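Local coordinates for protein enolase (alpha proteobacterium BAL199, PDB 3UGV) that probably acts on a carboxylate substrate by metal-assisted proton abstraction, as an enolase-superfamily member of the mandelate racemase and muconate lactonizing family, with magnesium bound, at residues M223-Q228 against W249-V254; I275-Y280 against L296-F301; P323-L328 against A343-W348. All coordinates share one frame; numbering follows the deposited sequence.

Contact 1 of 3, residues M223-Q228 against W249-V254; sequences MVDFNQ and WIEEPV. With MG (magnesium ion), chain B.
Glu251 and Asp225 meet on the magnesium ion, which Glu251 OE2 binds at 1.9 Å and Asp225 OD2 at 2.0 Å. The two carboxylates are turned 46° against each other, and three waters with Glu277 OE1 bring the ligands to six. The other oxygen of Glu251 is also held: its OE1 accepts from Trp249 NE1 at 3.1 Å through the anti lone pair and forms a salt bridge with Lys194. Asp225 OD1, in turn, takes the backbone N of Asn227 at 2.7 Å in an Asx turn, and Asn227 OD1 lies in hydrogen-bonding reach of a metal-bound water. The indole lies flat under Met223, whose CG sits 3.3 Å from the centroid of the six-membered ring, with SD farther out over the same face. With an alanine at Trp249, Met223 would probably lose the ring it packs on and Glu251 OE1 its N-H donor, leaving that carboxylate's rotation less firmly set. Beneath, the strands run parallel, and Glu251 N bonds to Val224 O at 2.7 Å. On the face away from the metal, Ile250 CG2 meets the edge of the Phe226 ring at CE2, 3.8 Å away. Neighbouring strand ends of a barrel thus present two acids to one ion, whose charge probably offsets their mutual repulsion; together with the metal bonds, the second-shell donors probably set how each carboxylate is rotated.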
loop_
_atom_site.group_PDB
_atom_site.type_symbol
_atom_site.label_atom_id
_atom_site.label_comp_id
_atom_site.label_asym_id
_atom_site.label_seq_id
_atom_site.Cartn_x
_atom_site.Cartn_y
_atom_site.Cartn_z
ATOM N N MET F 223 20.553 -25.933 -9.661
ATOM C CA MET F 223 20.448 -24.646 -8.996
ATOM C C MET F 223 21.462 -23.747 -9.675
ATOM O O MET F 223 22.626 -24.094 -9.800
ATOM C CB MET F 223 20.787 -24.774 -7.508
ATOM C CG MET F 223 19.789 -25.554 -6.663
ATOM S SD MET F 223 19.730 -27.331 -7.037
ATOM C CE MET F 223 19.315 -27.958 -5.404
ATOM N N VAL F 224 21.031 -22.592 -10.133
ATOM C CA VAL F 224 21.938 -21.727 -10.856
ATOM C C VAL F 224 22.308 -20.515 -10.009
ATOM O O VAL F 224 21.440 -19.871 -9.416
ATOM C CB VAL F 224 21.337 -21.315 -12.211
ATOM C CG1 VAL F 224 21.778 -19.906 -12.619
ATOM C CG2 VAL F 224 21.695 -22.350 -13.275
ATOM N N ASP F 225 23.602 -20.226 -9.944
ATOM C CA ASP F 225 24.106 -19.106 -9.157
ATOM C C ASP F 225 24.908 -18.148 -10.024
ATOM O O ASP F 225 25.863 -18.560 -10.694
ATOM C CB ASP F 225 25.005 -19.616 -8.032
ATOM C CG ASP F 225 25.236 -18.569 -6.941
ATOM O OD1 ASP F 225 25.147 -17.338 -7.205
ATOM O OD2 ASP F 225 25.498 -18.988 -5.807
ATOM N N PHE F 226 24.528 -16.870 -10.005
ATOM C CA PHE F 226 25.232 -15.860 -10.790
ATOM C C PHE F 226 26.274 -15.138 -9.964
ATOM O O PHE F 226 27.049 -14.362 -10.496
ATOM C CB PHE F 226 24.260 -14.826 -11.332
ATOM C CG PHE F 226 23.492 -15.277 -12.530
ATOM C CD1 PHE F 226 24.034 -15.161 -13.795
ATOM C CD2 PHE F 226 22.208 -15.783 -12.397
ATOM C CE1 PHE F 226 23.318 -15.556 -14.918
ATOM C CE2 PHE F 226 21.485 -16.189 -13.516
ATOM C CZ PHE F 226 22.046 -16.080 -14.773
ATOM N N ASN F 227 26.267 -15.372 -8.657
ATOM C CA ASN F 227 27.200 -14.709 -7.755
ATOM C C ASN F 227 27.246 -13.193 -7.889
ATOM O O ASN F 227 28.323 -12.619 -7.928
ATOM C CB ASN F 227 28.610 -15.287 -7.916
ATOM C CG ASN F 227 28.721 -16.688 -7.345
ATOM O OD1 ASN F 227 28.675 -16.874 -6.132
ATOM N ND2 ASN F 227 28.851 -17.683 -8.220
ATOM N N GLN F 228 26.077 -12.557 -7.953
ATOM C CA GLN F 228 25.979 -11.103 -7.966
ATOM C C GLN F 228 26.663 -10.484 -9.182
ATOM O O GLN F 228 26.995 -9.307 -9.158
ATOM C CB GLN F 228 26.643 -10.523 -6.710
ATOM C CG GLN F 228 26.054 -10.999 -5.415
ATOM C CD GLN F 228 26.734 -10.355 -4.216
ATOM O OE1 GLN F 228 26.695 -9.136 -4.046
ATOM N NE2 GLN F 228 27.378 -11.175 -3.385
ATOM N N TRP F 249 16.263 -23.258 -9.042
ATOM C CA TRP F 249 16.173 -21.851 -8.677
ATOM C C TRP F 249 17.258 -21.040 -9.340
ATOM O O TRP F 249 18.217 -21.603 -9.865
ATOM C CB TRP F 249 16.238 -21.657 -7.161
ATOM C CG TRP F 249 17.583 -21.904 -6.500
ATOM C CD1 TRP F 249 18.771 -21.259 -6.753
ATOM C CD2 TRP F 249 17.847 -22.803 -5.414
ATOM N NE1 TRP F 249 19.759 -21.735 -5.916
ATOM C CE2 TRP F 249 19.211 -22.670 -5.075
ATOM C CE3 TRP F 249 17.061 -23.710 -4.695
ATOM C CZ2 TRP F 249 19.801 -23.420 -4.063
ATOM C CZ3 TRP F 249 17.654 -24.453 -3.693
ATOM C CH2 TRP F 249 19.008 -24.307 -3.389
ATOM N N ILE F 250 17.093 -19.720 -9.303
ATOM C CA ILE F 250 18.104 -18.774 -9.762
ATOM C C ILE F 250 18.605 -17.943 -8.572
ATOM O O ILE F 250 17.812 -17.327 -7.839
ATOM C CB ILE F 250 17.525 -17.843 -10.829
ATOM C CG1 ILE F 250 17.083 -18.650 -12.051
ATOM C CG2 ILE F 250 18.526 -16.766 -11.226
ATOM C CD1 ILE F 250 16.172 -17.856 -12.963
ATOM N N GLU F 251 19.921 -17.912 -8.391
ATOM C CA GLU F 251 20.503 -17.370 -7.169
ATOM C C GLU F 251 21.288 -16.093 -7.421
ATOM O O GLU F 251 22.107 -16.046 -8.340
ATOM C CB GLU F 251 21.404 -18.429 -6.533
ATOM C CG GLU F 251 21.885 -18.131 -5.138
ATOM C CD GLU F 251 22.725 -19.277 -4.577
ATOM O OE1 GLU F 251 22.345 -20.465 -4.765
ATOM O OE2 GLU F 251 23.771 -18.988 -3.963
ATOM N N GLU F 252 20.998 -15.073 -6.605
ATOM C CA GLU F 252 21.717 -13.780 -6.551
ATOM C C GLU F 252 22.207 -13.226 -7.883
ATOM O O GLU F 252 23.422 -13.146 -8.131
ATOM C CB GLU F 252 22.890 -13.847 -5.563
ATOM C CG GLU F 252 22.463 -13.892 -4.104
ATOM C CD GLU F 252 23.626 -13.744 -3.128
ATOM O OE1 GLU F 252 24.728 -14.278 -3.411
ATOM O OE2 GLU F 252 23.428 -13.096 -2.069
ATOM N N PRO F 253 21.275 -12.843 -8.759
ATOM C CA PRO F 253 21.768 -12.323 -10.040
ATOM C C PRO F 253 22.466 -10.967 -9.906
ATOM O O PRO F 253 23.341 -10.681 -10.708
ATOM C CB PRO F 253 20.490 -12.194 -10.888
ATOM C CG PRO F 253 19.347 -12.321 -9.923
ATOM C CD PRO F 253 19.832 -13.121 -8.770
ATOM N N VAL F 254 22.081 -10.154 -8.921
ATOM C CA VAL F 254 22.618 -8.801 -8.779
ATOM C C VAL F 254 23.173 -8.593 -7.384
ATOM O O VAL F 254 23.089 -9.485 -6.549
ATOM C CB VAL F 254 21.558 -7.702 -9.074
ATOM C CG1 VAL F 254 20.974 -7.884 -10.461
ATOM C CG2 VAL F 254 20.455 -7.700 -8.018
HETATM MG MG MG B . 25.659 -18.611 -3.874
HETATM O O HOH W 1 27.632 -17.940 -3.964
HETATM O O HOH W 2 26.603 -20.295 -3.043
HETATM O O HOH W 3 25.177 -16.696 -4.631
#

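Contact 2 of 3, residues I275-Y280 against L296-F301; sequences IGENFY and LVMPDF. With MG (magnesium ion), chain B.
Glu277 and Met298 run side by side in the same direction, and Met298 CE ends 3.8 Å from Glu277 OE1, the oxygen that binds magnesium. Glu277 CG stands between its backbone N and carbonyl carbon (chi1 72°), and from there the extended chain carries the carboxylate up to the ion, with OE1 2.2 Å from the metal. Glu277 OE2 lies 2.8 Å from the O of water 1, a ligand of the same ion that probably donates to it. Phe279 and Val297 meet differently, at about a right angle: Val297 CG1 touches the rim of the ring at CE2, 3.9 Å away, while Gly276 CA of the ring's own segment sits over the centre of one face. Asp300 approaches with its CB, 3.2 Å from Glu277 O, and its carboxylate works outside the pair, where OD1 caps Met302 N at the start of a helix and OD2 hydrogen-bonds to His327 ND1. The backbones are joined by Met298 N to Ile275 O at 2.9 Å, and farther along by a water that donates to Gly276 O and Phe279 O and accepts from Asp300 N. Gly276 opens a type I turn right after strand 273-275; a side chain there would run into Met298 N. The loops after two adjacent barrel strands so deliver a metal ligand, with the Met298 methyl against its metal-binding oxygen, and an acid that probably orients the His327 ring.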
loop_
_atom_site.group_PDB
_atom_site.type_symbol
_atom_site.label_atom_id
_atom_site.label_comp_id
_atom_site.label_asym_id
_atom_site.label_seq_id
_atom_site.Cartn_x
_atom_site.Cartn_y
_atom_site.Cartn_z
ATOM N N ILE F 275 18.033 -15.939 -2.554
ATOM C CA ILE F 275 19.077 -15.087 -1.996
ATOM C C ILE F 275 19.230 -15.440 -0.532
ATOM O O ILE F 275 18.536 -16.327 -0.021
ATOM C CB ILE F 275 18.753 -13.563 -2.087
ATOM C CG1 ILE F 275 17.574 -13.211 -1.186
ATOM C CG2 ILE F 275 18.504 -13.133 -3.531
ATOM C CD1 ILE F 275 17.211 -11.713 -1.203
ATOM N N GLY F 276 20.129 -14.756 0.156
ATOM C CA GLY F 276 20.235 -14.967 1.586
ATOM C C GLY F 276 21.624 -15.225 2.115
ATOM O O GLY F 276 21.883 -14.949 3.283
ATOM N N GLU F 277 22.531 -15.735 1.287
ATOM C CA GLU F 277 23.848 -16.049 1.819
ATOM C C GLU F 277 24.543 -14.804 2.361
ATOM O O GLU F 277 25.517 -14.917 3.074
ATOM C CB GLU F 277 24.732 -16.744 0.794
ATOM C CG GLU F 277 25.228 -15.859 -0.327
ATOM C CD GLU F 277 25.883 -16.688 -1.415
ATOM O OE1 GLU F 277 25.155 -17.481 -2.059
ATOM O OE2 GLU F 277 27.116 -16.577 -1.606
ATOM N N ASN F 278 24.032 -13.626 2.025
ATOM C CA ASN F 278 24.617 -12.364 2.492
ATOM C C ASN F 278 23.772 -11.603 3.514
ATOM O O ASN F 278 24.054 -10.439 3.799
ATOM C CB ASN F 278 24.919 -11.448 1.316
ATOM C CG ASN F 278 26.200 -11.831 0.591
ATOM O OD1 ASN F 278 27.309 -11.578 1.076
ATOM N ND2 ASN F 278 26.053 -12.441 -0.578
ATOM N N PHE F 279 22.731 -12.254 4.037
ATOM C CA PHE F 279 21.939 -11.704 5.136
ATOM C C PHE F 279 22.790 -11.611 6.405
ATOM O O PHE F 279 23.232 -12.632 6.938
ATOM C CB PHE F 279 20.764 -12.626 5.466
ATOM C CG PHE F 279 19.651 -12.600 4.463
ATOM C CD1 PHE F 279 19.548 -11.580 3.533
ATOM C CD2 PHE F 279 18.689 -13.601 4.469
ATOM C CE1 PHE F 279 18.518 -11.558 2.635
ATOM C CE2 PHE F 279 17.662 -13.593 3.561
ATOM C CZ PHE F 279 17.568 -12.561 2.646
ATOM N N TYR F 280 23.005 -10.405 6.906
ATOM C CA TYR F 280 23.678 -10.254 8.196
ATOM C C TYR F 280 22.663 -10.170 9.337
ATOM O O TYR F 280 22.279 -9.081 9.759
ATOM C CB TYR F 280 24.616 -9.043 8.178
ATOM C CG TYR F 280 25.885 -9.319 7.406
ATOM C CD1 TYR F 280 26.970 -9.931 8.026
ATOM C CD2 TYR F 280 25.986 -9.000 6.047
ATOM C CE1 TYR F 280 28.128 -10.210 7.325
ATOM C CE2 TYR F 280 27.134 -9.286 5.331
ATOM C CZ TYR F 280 28.208 -9.889 5.978
ATOM O OH TYR F 280 29.362 -10.180 5.286
ATOM N N LEU F 296 12.947 -17.811 -2.001
ATOM C CA LEU F 296 13.653 -18.782 -1.163
ATOM C C LEU F 296 14.815 -18.064 -0.466
ATOM O O LEU F 296 15.326 -17.077 -0.987
ATOM C CB LEU F 296 14.190 -19.938 -2.019
ATOM C CG LEU F 296 13.312 -20.649 -3.061
ATOM C CD1 LEU F 296 14.171 -21.577 -3.909
ATOM C CD2 LEU F 296 12.170 -21.436 -2.436
ATOM N N VAL F 297 15.233 -18.531 0.706
ATOM C CA VAL F 297 16.404 -17.942 1.373
ATOM C C VAL F 297 17.458 -19.010 1.717
ATOM O O VAL F 297 17.121 -20.165 1.936
ATOM C CB VAL F 297 15.986 -17.185 2.668
ATOM C CG1 VAL F 297 14.960 -16.110 2.348
ATOM C CG2 VAL F 297 15.395 -18.148 3.685
ATOM N N MET F 298 18.728 -18.629 1.784
ATOM C CA MET F 298 19.767 -19.555 2.246
ATOM C C MET F 298 20.849 -18.837 3.050
ATOM O O MET F 298 21.871 -18.435 2.496
ATOM C CB MET F 298 20.408 -20.325 1.069
ATOM C CG MET F 298 20.833 -19.419 -0.092
ATOM S SD MET F 298 21.608 -20.311 -1.478
ATOM C CE MET F 298 23.273 -20.496 -0.863
ATOM N N PRO F 299 20.639 -18.688 4.368
ATOM C CA PRO F 299 21.625 -17.974 5.191
ATOM C C PRO F 299 22.963 -18.709 5.307
ATOM O O PRO F 299 23.022 -19.939 5.301
ATOM C CB PRO F 299 20.947 -17.894 6.562
ATOM C CG PRO F 299 19.507 -18.054 6.269
ATOM C CD PRO F 299 19.438 -19.030 5.136
ATOM N N ASP F 300 24.027 -17.925 5.388
ATOM C CA ASP F 300 25.377 -18.404 5.603
ATOM C C ASP F 300 25.677 -18.248 7.095
ATOM O O ASP F 300 25.362 -17.206 7.671
ATOM C CB ASP F 300 26.328 -17.537 4.776
ATOM C CG ASP F 300 27.781 -17.837 5.054
ATOM O OD1 ASP F 300 28.279 -17.393 6.106
ATOM O OD2 ASP F 300 28.428 -18.508 4.221
ATOM N N PHE F 301 26.288 -19.259 7.719
ATOM C CA PHE F 301 26.458 -19.270 9.188
ATOM C C PHE F 301 27.409 -18.221 9.782
ATOM O O PHE F 301 27.247 -17.804 10.935
ATOM C CB PHE F 301 26.799 -20.680 9.692
ATOM C CG PHE F 301 25.689 -21.662 9.469
ATOM C CD1 PHE F 301 24.643 -21.759 10.374
ATOM C CD2 PHE F 301 25.659 -22.440 8.327
ATOM C CE1 PHE F 301 23.601 -22.636 10.158
ATOM C CE2 PHE F 301 24.617 -23.324 8.102
ATOM C CZ PHE F 301 23.585 -23.418 9.015
HETATM MG MG MG B . 25.659 -18.611 -3.874
HETATM O O HOH W 4 23.143 -15.048 5.885
HETATM O O HOH W 1 27.632 -17.940 -3.964
HETATM O O HOH W 2 26.603 -20.295 -3.043
HETATM O O HOH W 3 25.177 -16.696 -4.631
#

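Contact 3 of 3, residues P323-L328 against A343-W348; sequences PMSTHL and AHWLEW
This is a contact held by hydrogen bonds between two roughly parallel segments at the mouth of the barrel, Pro323-Leu328 from the loop between helices 306-320 and 330-337 and Ala343-Trp348 leading into strand 346-348. The segments run the same general way, 32° apart, but side-chain oxygens replace several of the usual carbonyl acceptors. Ser325 OG receives Trp345 N at 2.9 Å, and Thr326 OG1 receives Glu347 N at 3.0 Å; between these two bonds Thr326 N reaches Trp345 O. The Thr326 hydroxyl is set between its backbone N and carbonyl carbon (chi1 61°), which points it across at the other chain, and its OG1 also donates to the O of water 6 at 2.6 Å. That water donates hydrogen bonds to Leu328 O and Glu347 O. A second water links Ser325 OG with His344 ND1, beside Pro323 CB, which touches the ring near ND1. At the far end Glu347 reaches over with an extended chain, and its OE2 accepts Leu328 N at 2.9 Å, nearly along the C-O direction. The same oxygen lies 3.2 Å from His327 CD2, the ring and carboxylate planes being turned 50° against each other. Glu347 OE1 forms a salt bridge with Lys194, while the polar ND1 of His327 belongs to Asp300. With both oxygens engaged, the Glu347 carboxylate is fixed beside the imidazole, consistent with the histidine, aspartate and glutamate at these strand ends in mandelate racemase relatives.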
loop_
_atom_site.group_PDB
_atom_site.type_symbol
_atom_site.label_atom_id
_atom_site.label_comp_id
_atom_site.label_asym_id
_atom_site.label_seq_id
_atom_site.Cartn_x
_atom_site.Cartn_y
_atom_site.Cartn_z
ATOM N N PRO F 323 10.756 -21.495 2.147
ATOM C CA PRO F 323 11.676 -22.629 2.314
ATOM C C PRO F 323 13.108 -22.145 2.519
ATOM O O PRO F 323 13.566 -21.222 1.855
ATOM C CB PRO F 323 11.533 -23.402 1.007
ATOM C CG PRO F 323 10.203 -22.971 0.457
ATOM C CD PRO F 323 10.038 -21.546 0.867
ATOM N N MET F 324 13.807 -22.773 3.453
ATOM C CA MET F 324 15.092 -22.282 3.910
ATOM C C MET F 324 16.149 -23.346 3.647
ATOM O O MET F 324 15.966 -24.509 4.007
ATOM C CB MET F 324 14.981 -21.960 5.402
ATOM C CG MET F 324 16.214 -21.409 6.066
ATOM S SD MET F 324 15.710 -20.707 7.649
ATOM C CE MET F 324 17.277 -20.401 8.447
ATOM N N SER F 325 17.238 -22.946 2.994
ATOM C CA SER F 325 18.350 -23.847 2.682
ATOM C C SER F 325 19.596 -23.309 3.360
ATOM O O SER F 325 19.552 -22.246 3.973
ATOM C CB SER F 325 18.570 -23.943 1.163
ATOM O OG SER F 325 17.492 -24.610 0.512
ATOM N N THR F 326 20.708 -24.028 3.260
ATOM C CA THR F 326 21.938 -23.584 3.908
ATOM C C THR F 326 22.953 -23.039 2.924
ATOM O O THR F 326 22.821 -23.193 1.720
ATOM C CB THR F 326 22.636 -24.715 4.694
ATOM O OG1 THR F 326 22.991 -25.777 3.793
ATOM C CG2 THR F 326 21.733 -25.249 5.795
ATOM N N HIS F 327 23.976 -22.396 3.460
ATOM C CA HIS F 327 25.114 -21.997 2.660
ATOM C C HIS F 327 26.401 -22.253 3.423
ATOM O O HIS F 327 26.590 -21.736 4.524
ATOM C CB HIS F 327 25.039 -20.530 2.298
ATOM C CG HIS F 327 26.207 -20.065 1.494
ATOM N ND1 HIS F 327 27.200 -19.265 2.016
ATOM C CD2 HIS F 327 26.548 -20.301 0.204
ATOM C CE1 HIS F 327 28.093 -19.011 1.077
ATOM N NE2 HIS F 327 27.727 -19.638 -0.028
ATOM N N LEU F 328 27.274 -23.054 2.818
ATOM C CA LEU F 328 28.508 -23.513 3.442
ATOM C C LEU F 328 28.256 -24.265 4.766
ATOM O O LEU F 328 27.103 -24.567 5.123
ATOM C CB LEU F 328 29.489 -22.347 3.607
ATOM C CG LEU F 328 29.912 -21.662 2.299
ATOM C CD1 LEU F 328 30.840 -20.468 2.552
ATOM C CD2 LEU F 328 30.577 -22.667 1.358
ATOM N N ALA F 343 12.980 -26.451 6.355
ATOM C CA ALA F 343 14.188 -26.984 5.732
ATOM C C ALA F 343 13.935 -27.369 4.290
ATOM O O ALA F 343 12.922 -27.976 3.962
ATOM C CB ALA F 343 14.707 -28.180 6.513
ATOM N N HIS F 344 14.862 -27.008 3.419
ATOM C CA HIS F 344 14.664 -27.237 2.000
ATOM C C HIS F 344 15.841 -28.050 1.449
ATOM O O HIS F 344 15.755 -29.277 1.349
ATOM C CB HIS F 344 14.455 -25.893 1.276
ATOM C CG HIS F 344 13.998 -26.032 -0.142
ATOM N ND1 HIS F 344 14.153 -25.023 -1.072
ATOM C CD2 HIS F 344 13.404 -27.064 -0.796
ATOM C CE1 HIS F 344 13.669 -25.426 -2.235
ATOM N NE2 HIS F 344 13.223 -26.665 -2.099
ATOM N N TRP F 345 16.941 -27.383 1.112
ATOM C CA TRP F 345 18.138 -28.084 0.633
ATOM C C TRP F 345 19.350 -27.736 1.479
ATOM O O TRP F 345 19.484 -26.607 1.975
ATOM C CB TRP F 345 18.483 -27.697 -0.808
ATOM C CG TRP F 345 17.566 -28.187 -1.895
ATOM C CD1 TRP F 345 16.457 -27.553 -2.377
ATOM C CD2 TRP F 345 17.726 -29.374 -2.690
ATOM N NE1 TRP F 345 15.912 -28.272 -3.408
ATOM C CE2 TRP F 345 16.667 -29.398 -3.620
ATOM C CE3 TRP F 345 18.649 -30.428 -2.691
ATOM C CZ2 TRP F 345 16.505 -30.438 -4.552
ATOM C CZ3 TRP F 345 18.491 -31.458 -3.623
ATOM C CH2 TRP F 345 17.433 -31.448 -4.541
ATOM N N LEU F 346 20.256 -28.701 1.607
ATOM C CA LEU F 346 21.550 -28.472 2.236
ATOM C C LEU F 346 22.625 -28.305 1.165
ATOM O O LEU F 346 22.785 -29.167 0.305
ATOM C CB LEU F 346 21.913 -29.650 3.135
ATOM C CG LEU F 346 23.248 -29.437 3.849
ATOM C CD1 LEU F 346 23.106 -29.604 5.342
ATOM C CD2 LEU F 346 24.318 -30.346 3.294
ATOM N N GLU F 347 23.360 -27.201 1.198
ATOM C CA GLU F 347 24.438 -27.039 0.235
ATOM C C GLU F 347 25.636 -27.856 0.682
ATOM O O GLU F 347 26.126 -27.669 1.792
ATOM C CB GLU F 347 24.854 -25.577 0.096
ATOM C CG GLU F 347 25.922 -25.370 -0.969
ATOM C CD GLU F 347 26.405 -23.934 -1.046
ATOM O OE1 GLU F 347 26.292 -23.309 -2.131
ATOM O OE2 GLU F 347 26.896 -23.430 -0.016
ATOM N N TRP F 348 26.119 -28.750 -0.180
ATOM C CA TRP F 348 27.258 -29.580 0.186
ATOM C C TRP F 348 28.475 -29.294 -0.671
ATOM O O TRP F 348 28.372 -29.147 -1.887
ATOM C CB TRP F 348 26.905 -31.071 0.136
ATOM C CG TRP F 348 28.047 -32.005 0.518
ATOM C CD1 TRP F 348 28.331 -32.485 1.772
ATOM C CD2 TRP F 348 29.045 -32.566 -0.356
ATOM N NE1 TRP F 348 29.437 -33.307 1.726
ATOM C CE2 TRP F 348 29.893 -33.374 0.436
ATOM C CE3 TRP F 348 29.302 -32.468 -1.728
ATOM C CZ2 TRP F 348 30.980 -34.071 -0.099
ATOM C CZ3 TRP F 348 30.382 -33.171 -2.260
ATOM C CH2 TRP F 348 31.209 -33.953 -1.445
HETATM O O HOH W 5 15.495 -22.813 -0.047
HETATM O O HOH W 6 25.390 -26.600 4.093
#

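In the fold
The three contacts follow one another along the chain and converge on one magnesium site. Contacts 1 and 2, with centres about 12 Å apart, share the ion and its three waters, and Glu251 OE2 comes within 2.8 Å of Glu277 OE1 there. Contact 3 binds no metal itself, but the His327 side chain comes within about 4 Å of the ion. It joins contact 2, about 10 Å away between centres, through the hydrogen bond of His327 ND1 with Asp300 OD2, 2.6 Å long. Contact 1 reaches contact 3 through packing, Met223 CE lying 3.4 Å from Trp345 CD2. Lys194 pairs with both Glu251 and Glu347, tying the metal side of the pocket to the histidine side.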